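Local coordinates for protein kirola (Actinidia deliciosa, PDB 4IGV) that is a kiwifruit allergen of the ripening-related (MLP) family whose own function is uncertain, though its Bet v 1-like fold suggests binding of small apolar ligands, at residues Phe58-Asp63 with Met134-Glu139; Trp116-Glu121 with Glu128-Leu133; Leu14-Val19 with Glu110-Thr115. One frame throughout, in Å; residues are numbered along the deposited sequence.

Interaction 1: residues Phe58-Asp63 with Met134-Glu139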
loop_
_atom_site.group_PDB
_atom_site.type_symbol
_atom_site.label_atom_id
_atom_site.label_comp_id
_atom_site.label_asym_id
_atom_site.label_seq_id
_atom_site.Cartn_x
_atom_site.Cartn_y
_atom_site.Cartn_z
ATOM N N PHE A 58 10.312 3.301 -0.091
ATOM C CA PHE A 58 9.557 3.631 1.098
ATOM C C PHE A 58 10.421 3.500 2.321
ATOM O O PHE A 58 11.151 2.508 2.489
ATOM C CB PHE A 58 8.372 2.694 1.247
ATOM C CG PHE A 58 7.348 2.802 0.161
ATOM C CD1 PHE A 58 6.329 3.680 0.226
ATOM C CD2 PHE A 58 7.429 2.004 -0.979
ATOM C CE1 PHE A 58 5.370 3.782 -0.775
ATOM C CE2 PHE A 58 6.485 2.109 -1.956
ATOM C CZ PHE A 58 5.465 2.978 -1.857
ATOM N N LYS A 59 10.345 4.523 3.180
ATOM C CA LYS A 59 10.921 4.463 4.501
ATOM C C LYS A 59 9.719 4.454 5.446
ATOM O O LYS A 59 8.897 5.369 5.415
ATOM C CB LYS A 59 11.785 5.687 4.785
ATOM C CG LYS A 59 12.998 5.773 3.895
ATOM C CD LYS A 59 13.796 7.001 4.240
ATOM C CE LYS A 59 14.381 6.916 5.615
ATOM N NZ LYS A 59 15.391 7.990 5.828
ATOM N N TYR A 60 9.594 3.407 6.260
ATOM C CA TYR A 60 8.455 3.231 7.111
ATOM C C TYR A 60 8.810 2.614 8.436
ATOM O O TYR A 60 9.947 2.167 8.632
ATOM C CB TYR A 60 7.356 2.405 6.362
ATOM C CG TYR A 60 7.634 0.937 6.073
ATOM C CD1 TYR A 60 7.093 -0.053 6.849
ATOM C CD2 TYR A 60 8.443 0.546 5.015
ATOM C CE1 TYR A 60 7.320 -1.442 6.555
ATOM C CE2 TYR A 60 8.691 -0.807 4.730
ATOM C CZ TYR A 60 8.114 -1.788 5.481
ATOM O OH TYR A 60 8.341 -3.124 5.214
ATOM N N THR A 61 7.866 2.634 9.356
ATOM C CA THR A 61 8.082 2.113 10.680
ATOM C C THR A 61 6.934 1.183 11.032
ATOM O O THR A 61 5.762 1.557 10.909
ATOM C CB THR A 61 8.179 3.269 11.685
ATOM O OG1 THR A 61 9.306 4.102 11.367
ATOM C CG2 THR A 61 8.336 2.754 13.121
ATOM N N ILE A 62 7.292 -0.018 11.482
ATOM C CA ILE A 62 6.344 -1.059 11.897
ATOM C C ILE A 62 6.775 -1.512 13.284
ATOM O O ILE A 62 7.937 -1.901 13.494
ATOM C CB ILE A 62 6.446 -2.328 10.960
ATOM C CG1 ILE A 62 5.889 -2.082 9.563
ATOM C CG2 ILE A 62 5.762 -3.558 11.673
ATOM C CD1 ILE A 62 4.454 -2.572 9.361
ATOM N N ASP A 63 5.839 -1.452 14.231
ATOM C CA ASP A 63 6.118 -1.789 15.630
ATOM C C ASP A 63 7.358 -1.065 16.155
ATOM O O ASP A 63 8.204 -1.658 16.825
ATOM C CB ASP A 63 6.241 -3.309 15.798
ATOM C CG ASP A 63 4.890 -4.032 15.680
ATOM O OD1 ASP A 63 3.837 -3.369 15.650
ATOM O OD2 ASP A 63 4.875 -5.282 15.658
ATOM N N MET A 134 -0.876 -5.790 7.185
ATOM C CA MET A 134 -2.258 -5.413 6.863
ATOM C C MET A 134 -2.812 -4.400 7.855
ATOM O O MET A 134 -3.433 -3.420 7.445
ATOM C CB MET A 134 -3.169 -6.648 6.766
ATOM C CG MET A 134 -4.581 -6.295 6.380
ATOM S SD MET A 134 -4.735 -5.544 4.716
ATOM C CE MET A 134 -4.599 -6.998 3.710
ATOM N N ASN A 135 -2.555 -4.595 9.137
ATOM C CA ASN A 135 -2.992 -3.630 10.148
ATOM C C ASN A 135 -2.396 -2.274 9.866
ATOM O O ASN A 135 -3.071 -1.259 9.968
ATOM C CB ASN A 135 -2.578 -4.092 11.552
ATOM C CG ASN A 135 -3.299 -5.368 12.015
ATOM O OD1 ASN A 135 -4.404 -5.670 11.555
ATOM N ND2 ASN A 135 -2.673 -6.103 12.967
ATOM N N PHE A 136 -1.137 -2.249 9.451
ATOM C CA PHE A 136 -0.429 -1.019 9.104
ATOM C C PHE A 136 -1.109 -0.277 7.959
ATOM O O PHE A 136 -1.302 0.920 7.967
ATOM C CB PHE A 136 1.046 -1.402 8.886
ATOM C CG PHE A 136 1.949 -0.382 8.234
ATOM C CD1 PHE A 136 2.766 0.451 8.984
ATOM C CD2 PHE A 136 2.035 -0.352 6.876
ATOM C CE1 PHE A 136 3.646 1.325 8.330
ATOM C CE2 PHE A 136 2.888 0.523 6.237
ATOM C CZ PHE A 136 3.673 1.369 7.006
ATOM N N CYS A 137 -1.431 -1.025 6.900
ATOM C CA CYS A 137 -2.102 -0.468 5.742
ATOM C C CYS A 137 -3.476 0.082 6.081
ATOM O O CYS A 137 -3.863 1.145 5.581
ATOM C CB CYS A 137 -2.213 -1.507 4.640
ATOM S SG CYS A 137 -0.618 -1.944 3.846
ATOM N N ILE A 138 -4.218 -0.630 6.910
ATOM C CA ILE A 138 -5.529 -0.152 7.320
ATOM C C ILE A 138 -5.389 1.126 8.156
ATOM O O ILE A 138 -6.187 2.048 8.037
ATOM C CB ILE A 138 -6.313 -1.237 8.043
ATOM C CG1 ILE A 138 -6.603 -2.402 7.061
ATOM C CG2 ILE A 138 -7.627 -0.679 8.602
ATOM C CD1 ILE A 138 -7.461 -2.032 5.898
ATOM N N GLU A 139 -4.332 1.182 8.971
ATOM C CA GLU A 139 -4.077 2.369 9.817
ATOM C C GLU A 139 -3.805 3.550 8.937
ATOM O O GLU A 139 -4.369 4.632 9.096
ATOM C CB GLU A 139 -2.849 2.201 10.732
ATOM C CG GLU A 139 -2.825 3.365 11.751
ATOM C CD GLU A 139 -1.540 3.595 12.515
ATOM O OE1 GLU A 139 -0.776 2.629 12.756
ATOM O OE2 GLU A 139 -1.337 4.789 12.889
#
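Strand 58-62 passes helix 134-139 at 114°, their axes 10.1 Å apart at the closest, and Ile-62 and Phe-136 bring their CA atoms nearest across the gap, 7.3 Å from each other. Phe-136 is the bridge. Its first torsion (chi1 167°) swings CG to the side opposite the backbone N and sends the ring out from the helix onto the strand, where Tyr-60, Thr-61 and Ile-62 each touch a different part of it. Ile-62 works from above: CG1 lies over one face, while its terminal methyl CD1 reaches 3.5 Å from CD1 of Phe-136 and sits as close to the ring root CG, and 3.6 Å from CB of Phe-136. The two side chains cross at about a right angle. The carbonyl of Thr-61 comes in at the rim, near the ring plane, with its O 3.3 Å from CE1 of Phe-136, an approach that sets the partly positive ring edge beside a backbone oxygen. The far end of the ring meets Tyr-60, whose CD1 is 3.7 Å from CZ of Phe-136; the ring planes are inclined at 55°, an oblique meeting of the two rings. In the Bet v 1 fold a curved antiparallel sheet wraps round a long C-terminal helix, here 131-145, and this contact joins that helix to strand 55-62, next to the edge strand 39-46. Ile-62 CG1 also lies in plane at the edge of the Tyr-60 ring, so the two strand residues that clasp Phe-136 brace each other. Tyr-60 is backed by Lys-67 and Ala-69 of the adjoining strand 65-77. CB of Thr-61 points away from the helix, and OG1 hydrogen-bonds to Gln-40 OE1 on the edge strand.

Interaction 2: residues Trp116-Glu121 with Glu128-Leu133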
loop_
_atom_site.group_PDB
_atom_site.type_symbol
_atom_site.label_atom_id
_atom_site.label_comp_id
_atom_site.label_asym_id
_atom_site.label_seq_id
_atom_site.Cartn_x
_atom_site.Cartn_y
_atom_site.Cartn_z
ATOM N N TRP A 116 -7.634 -3.692 0.231
ATOM C CA TRP A 116 -6.201 -4.032 0.233
ATOM C C TRP A 116 -6.085 -5.549 0.017
ATOM O O TRP A 116 -6.734 -6.331 0.743
ATOM C CB TRP A 116 -5.616 -3.669 1.613
ATOM C CG TRP A 116 -5.502 -2.214 1.848
ATOM C CD1 TRP A 116 -6.411 -1.433 2.461
ATOM C CD2 TRP A 116 -4.367 -1.380 1.575
ATOM N NE1 TRP A 116 -5.966 -0.123 2.501
ATOM C CE2 TRP A 116 -4.685 -0.094 2.021
ATOM C CE3 TRP A 116 -3.104 -1.624 1.091
ATOM C CZ2 TRP A 116 -3.804 0.970 1.906
ATOM C CZ3 TRP A 116 -2.222 -0.576 0.961
ATOM C CH2 TRP A 116 -2.557 0.706 1.424
ATOM N N THR A 117 -5.313 -5.957 -0.971
ATOM C CA THR A 117 -5.070 -7.338 -1.241
ATOM C C THR A 117 -3.582 -7.595 -1.248
ATOM O O THR A 117 -2.845 -6.905 -1.963
ATOM C CB THR A 117 -5.715 -7.783 -2.581
ATOM O OG1 THR A 117 -7.096 -7.549 -2.590
ATOM C CG2 THR A 117 -5.460 -9.288 -2.856
ATOM N N PHE A 118 -3.133 -8.601 -0.515
ATOM C CA PHE A 118 -1.761 -9.071 -0.561
ATOM C C PHE A 118 -1.723 -10.427 -1.226
ATOM O O PHE A 118 -2.529 -11.288 -0.914
ATOM C CB PHE A 118 -1.157 -9.269 0.822
ATOM C CG PHE A 118 -1.110 -8.057 1.717
ATOM C CD1 PHE A 118 -1.234 -6.758 1.280
ATOM C CD2 PHE A 118 -0.843 -8.257 3.076
ATOM C CE1 PHE A 118 -1.134 -5.701 2.170
ATOM C CE2 PHE A 118 -0.757 -7.181 3.975
ATOM C CZ PHE A 118 -0.862 -5.933 3.499
ATOM N N HIS A 119 -0.781 -10.617 -2.147
ATOM C CA HIS A 119 -0.483 -11.945 -2.680
ATOM C C HIS A 119 0.988 -12.157 -2.400
ATOM O O HIS A 119 1.833 -11.346 -2.794
ATOM C CB HIS A 119 -0.695 -12.011 -4.187
ATOM C CG HIS A 119 -2.121 -11.948 -4.614
ATOM N ND1 HIS A 119 -2.942 -13.060 -4.566
ATOM C CD2 HIS A 119 -2.864 -10.956 -5.156
ATOM C CE1 HIS A 119 -4.158 -12.723 -4.973
ATOM N NE2 HIS A 119 -4.138 -11.459 -5.343
ATOM N N TYR A 120 1.331 -13.246 -1.739
ATOM C CA TYR A 120 2.709 -13.425 -1.309
ATOM C C TYR A 120 3.099 -14.887 -1.340
ATOM O O TYR A 120 2.255 -15.804 -1.370
ATOM C CB TYR A 120 2.908 -12.884 0.132
ATOM C CG TYR A 120 1.943 -13.417 1.167
ATOM C CD1 TYR A 120 2.224 -14.602 1.853
ATOM C CD2 TYR A 120 0.734 -12.799 1.410
ATOM C CE1 TYR A 120 1.338 -15.114 2.740
ATOM C CE2 TYR A 120 -0.147 -13.303 2.300
ATOM C CZ TYR A 120 0.159 -14.449 2.963
ATOM O OH TYR A 120 -0.683 -15.043 3.902
ATOM N N GLU A 121 4.406 -15.098 -1.339
ATOM C CA GLU A 121 4.965 -16.435 -1.170
ATOM C C GLU A 121 6.026 -16.360 -0.096
ATOM O O GLU A 121 6.970 -15.569 -0.227
ATOM C CB GLU A 121 5.537 -16.987 -2.473
ATOM C CG GLU A 121 6.104 -18.405 -2.254
ATOM C CD GLU A 121 6.738 -19.069 -3.440
ATOM O OE1 GLU A 121 6.516 -18.646 -4.588
ATOM O OE2 GLU A 121 7.486 -20.033 -3.191
ATOM N N GLU A 128 5.341 -16.028 9.273
ATOM C CA GLU A 128 3.994 -15.638 9.675
ATOM C C GLU A 128 3.210 -15.092 8.488
ATOM O O GLU A 128 3.815 -14.589 7.518
ATOM C CB GLU A 128 4.066 -14.573 10.772
ATOM C CG GLU A 128 4.726 -15.021 12.057
ATOM C CD GLU A 128 4.620 -14.001 13.194
ATOM O OE1 GLU A 128 4.024 -12.918 12.985
ATOM O OE2 GLU A 128 5.127 -14.286 14.304
ATOM N N GLU A 129 1.884 -15.195 8.527
ATOM C CA GLU A 129 1.051 -14.424 7.599
ATOM C C GLU A 129 1.254 -12.925 7.953
ATOM O O GLU A 129 1.488 -12.569 9.113
ATOM C CB GLU A 129 -0.440 -14.761 7.661
ATOM C CG GLU A 129 -0.908 -16.193 7.474
ATOM C CD GLU A 129 0.026 -17.091 6.707
ATOM O OE1 GLU A 129 0.351 -16.771 5.544
ATOM O OE2 GLU A 129 0.386 -18.175 7.267
ATOM N N PRO A 130 1.167 -12.041 6.955
ATOM C CA PRO A 130 1.495 -10.612 7.127
ATOM C C PRO A 130 0.380 -9.792 7.766
ATOM O O PRO A 130 -0.003 -8.690 7.283
ATOM C CB PRO A 130 1.817 -10.168 5.704
ATOM C CG PRO A 130 1.013 -11.068 4.849
ATOM C CD PRO A 130 0.984 -12.397 5.539
ATOM N N ASN A 131 -0.124 -10.263 8.902
ATOM C CA ASN A 131 -1.191 -9.525 9.578
ATOM C C ASN A 131 -0.763 -8.150 10.060
ATOM O O ASN A 131 -1.522 -7.204 9.963
ATOM C CB ASN A 131 -1.772 -10.352 10.746
ATOM C CG ASN A 131 -2.555 -11.548 10.233
ATOM O OD1 ASN A 131 -3.620 -11.382 9.623
ATOM N ND2 ASN A 131 -2.027 -12.720 10.422
ATOM N N THR A 132 0.459 -8.040 10.548
ATOM C CA THR A 132 0.936 -6.777 11.062
ATOM C C THR A 132 1.011 -5.761 9.932
ATOM O O THR A 132 0.669 -4.602 10.103
ATOM C CB THR A 132 2.320 -6.923 11.761
ATOM O OG1 THR A 132 2.179 -7.802 12.904
ATOM C CG2 THR A 132 2.830 -5.592 12.230
ATOM N N LEU A 133 1.414 -6.194 8.738
ATOM C CA LEU A 133 1.472 -5.278 7.604
ATOM C C LEU A 133 0.063 -4.845 7.155
ATOM O O LEU A 133 -0.177 -3.703 6.788
ATOM C CB LEU A 133 2.233 -5.947 6.435
ATOM C CG LEU A 133 2.524 -5.034 5.270
ATOM C CD1 LEU A 133 3.528 -3.904 5.643
ATOM C CD2 LEU A 133 3.001 -5.792 4.032
#
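Tyr-120 and Glu-129 meet because the tyrosine ring sits between its own backbone N and carbonyl carbon (chi1 53°), while the glutamate chain folds back at its second torsion (chi2 -24°). The hydroxyl OH of Tyr-120 donates a 2.6 Å hydrogen bond to OE1 of Glu-129, reaching the anti lone pair, with ring and carboxylate planes 30° apart. The other carboxylate oxygen, OE2, forms a salt bridge with Lys-122, so both ends of the group are held. Pro-130 lies over one face of the same tyrosine in a CH-pi contact, CD being 3.8 Å from the ring centroid and 3.4 Å from CZ of Tyr-120. This proline is the centre of an inverse gamma turn and the N-cap of helix 131-145, the long C-terminal helix of the Bet v 1 fold, which starts here against strand 112-122. Its CG also touches CD2 of Phe-118 at 3.8 Å, and its carbonyl O stands in plane at the edge of that ring, 3.7 Å from CE2 of Phe-118. One turn on, CD2 of Leu-133 packs 3.9 Å from CZ of Phe-118, whose ring also meets Phe-99 of strand 96-107 edge-to-face.

Interaction 3: residues Leu14-Val19 with Glu110-Thr115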
loop_
_atom_site.group_PDB
_atom_site.type_symbol
_atom_site.label_atom_id
_atom_site.label_comp_id
_atom_site.label_asym_id
_atom_site.label_seq_id
_atom_site.Cartn_x
_atom_site.Cartn_y
_atom_site.Cartn_z
ATOM N N LEU A 14 -14.647 7.352 4.971
ATOM C CA LEU A 14 -15.469 8.526 5.144
ATOM C C LEU A 14 -15.079 9.618 4.169
ATOM O O LEU A 14 -15.863 10.540 3.948
ATOM C CB LEU A 14 -15.417 9.008 6.593
ATOM C CG LEU A 14 -16.777 8.965 7.305
ATOM C CD1 LEU A 14 -16.599 8.921 8.806
ATOM C CD2 LEU A 14 -17.671 10.163 6.901
ATOM N N SER A 15 -13.907 9.494 3.558
ATOM C CA SER A 15 -13.431 10.485 2.670
ATOM C C SER A 15 -13.737 10.092 1.201
ATOM O O SER A 15 -14.312 9.088 0.948
ATOM C CB SER A 15 -11.954 10.675 2.919
ATOM O OG SER A 15 -11.233 9.492 2.642
ATOM N N ASP A 16 -13.419 10.952 0.259
ATOM C CA ASP A 16 -13.742 10.693 -1.134
ATOM C C ASP A 16 -12.770 9.681 -1.698
ATOM O O ASP A 16 -11.580 9.862 -1.659
ATOM C CB ASP A 16 -13.605 12.011 -1.890
ATOM C CG ASP A 16 -14.187 11.992 -3.332
ATOM O OD1 ASP A 16 -14.395 10.927 -3.967
ATOM O OD2 ASP A 16 -14.457 13.116 -3.830
ATOM N N GLY A 17 -13.315 8.642 -2.280
ATOM C CA GLY A 17 -12.527 7.636 -2.958
ATOM C C GLY A 17 -11.702 8.176 -4.087
ATOM O O GLY A 17 -10.651 7.634 -4.395
ATOM N N ILE A 18 -12.215 9.184 -4.786
ATOM C CA ILE A 18 -11.435 9.761 -5.892
ATOM C C ILE A 18 -10.130 10.311 -5.373
ATOM O O ILE A 18 -9.057 10.149 -5.981
ATOM C CB ILE A 18 -12.229 10.781 -6.686
ATOM C CG1 ILE A 18 -13.463 10.155 -7.347
ATOM C CG2 ILE A 18 -11.326 11.431 -7.798
ATOM C CD1 ILE A 18 -14.550 11.228 -7.828
ATOM N N VAL A 19 -10.181 10.970 -4.229
ATOM C CA VAL A 19 -8.987 11.519 -3.617
ATOM C C VAL A 19 -8.056 10.404 -3.103
ATOM O O VAL A 19 -6.854 10.463 -3.290
ATOM C CB VAL A 19 -9.357 12.504 -2.523
ATOM C CG1 VAL A 19 -8.115 13.137 -1.994
ATOM C CG2 VAL A 19 -10.304 13.571 -3.079
ATOM N N GLU A 110 -22.620 6.267 -4.115
ATOM C CA GLU A 110 -23.233 6.029 -2.822
ATOM C C GLU A 110 -22.177 6.111 -1.710
ATOM O O GLU A 110 -22.162 7.031 -0.867
ATOM C CB GLU A 110 -23.906 4.655 -2.832
ATOM C CG GLU A 110 -24.710 4.362 -1.572
ATOM C CD GLU A 110 -25.409 3.010 -1.610
ATOM O OE1 GLU A 110 -24.862 2.056 -2.207
ATOM O OE2 GLU A 110 -26.507 2.912 -1.032
ATOM N N HIS A 111 -21.266 5.151 -1.752
ATOM C CA HIS A 111 -20.308 4.960 -0.699
ATOM C C HIS A 111 -18.884 4.948 -1.301
ATOM O O HIS A 111 -18.641 5.196 -2.520
ATOM C CB HIS A 111 -20.609 3.653 0.057
ATOM C CG HIS A 111 -21.830 3.712 0.926
ATOM N ND1 HIS A 111 -22.831 2.760 0.872
ATOM C CD2 HIS A 111 -22.218 4.609 1.867
ATOM C CE1 HIS A 111 -23.780 3.070 1.741
ATOM N NE2 HIS A 111 -23.431 4.185 2.358
ATOM N N ASN A 112 -17.924 4.703 -0.430
ATOM C CA ASN A 112 -16.553 4.689 -0.843
ATOM C C ASN A 112 -15.903 3.601 0.009
ATOM O O ASN A 112 -16.138 3.534 1.234
ATOM C CB ASN A 112 -15.862 6.035 -0.520
ATOM C CG ASN A 112 -16.460 7.220 -1.250
ATOM O OD1 ASN A 112 -16.073 7.499 -2.384
ATOM N ND2 ASN A 112 -17.441 7.885 -0.636
ATOM N N SER A 113 -15.108 2.753 -0.619
ATOM C CA SER A 113 -14.320 1.806 0.130
ATOM C C SER A 113 -12.971 1.578 -0.501
ATOM O O SER A 113 -12.761 1.862 -1.692
ATOM C CB SER A 113 -15.040 0.501 0.291
ATOM O OG SER A 113 -15.189 -0.098 -0.975
ATOM N N VAL A 114 -12.051 1.052 0.289
ATOM C CA VAL A 114 -10.698 0.697 -0.145
ATOM C C VAL A 114 -10.460 -0.759 0.169
ATOM O O VAL A 114 -10.701 -1.188 1.327
ATOM C CB VAL A 114 -9.669 1.612 0.582
ATOM C CG1 VAL A 114 -8.231 1.249 0.129
ATOM C CG2 VAL A 114 -9.979 3.096 0.349
ATOM N N THR A 115 -10.050 -1.523 -0.828
ATOM C CA THR A 115 -9.727 -2.893 -0.612
ATOM C C THR A 115 -8.236 -3.085 -0.779
ATOM O O THR A 115 -7.657 -2.711 -1.813
ATOM C CB THR A 115 -10.465 -3.777 -1.623
ATOM O OG1 THR A 115 -11.866 -3.629 -1.394
ATOM C CG2 THR A 115 -10.130 -5.275 -1.362
#
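Gly-17 and Asn-112 form the one hydrogen bond of the contact: N of Gly-17 donates to the side-chain OD1 of Asn-112 over 3.0 Å, with a fairly straight N-H...O angle of 155°. The donor stands above the amide plane, 63° out of it, so the bond does not follow a lone pair. Having no side chain, the glycine lets the two backbones close to 5.4 Å between the CA atoms of Gly-17 and Asn-112, and its CA rests 3.6 Å from OD1 of Asn-112. Behind the bond, the carbonyl O of Ser-15 lies 3.6 Å from CG of Asn-112 in plain van der Waals contact with the amide. Asn-112 is set for this by its first torsion (chi1 -63°), which places CG beside the backbone N and turns the amide toward the loop. Next outward is Asp-16, the N-cap of helix 17-25, whose OD1 takes the N-H of Ile-18 at 2.9 Å. Two successive amides at the helix start are thus met by side-chain oxygens, one from the cap itself and one from across the contact; the partly positive N-terminal end of helix 17-25 would probably favour both oxygens, the charged Asp-16 OD1 in particular. Asn-112 is steadied in turn, its backbone N hydrogen-bonding to Glu-12 OE2 and its backbone pairing with Ile-13. Leu-14 N is bonded to Glu-145 OE1, at the end of the C-terminal helix. The contact therefore lies where strand 4-12 leaves the sheet and turns into helix 17-25, beside the start of strand 112-122, the antiparallel neighbour of strand 4-12, and close to the last turn of helix 131-145.

Overall arrangement
Interactions 1 and 2 are close neighbours, their centres 12 Å apart; both use helix 131-145 and touch directly, as where Cys-137 packs on Trp-116. Interaction 3 lies apart, with its centre 20 Å from that of interaction 1 and 22 Å from that of interaction 2, yet it shares strand 112-122 with the latter. Along the chain, 14-19 and 58-63 come first, then 110-115 runs straight into 116-121, and 128-133 straight into 134-139; interactions 1 and 3 therefore interlock, while 2 follows 3. Together they tie the C-terminal helix to two separate strands of one antiparallel sheet and link that sheet to helix 17-25, consistent with a single Bet v 1-like domain in which the sheet curves round the C-terminal helix.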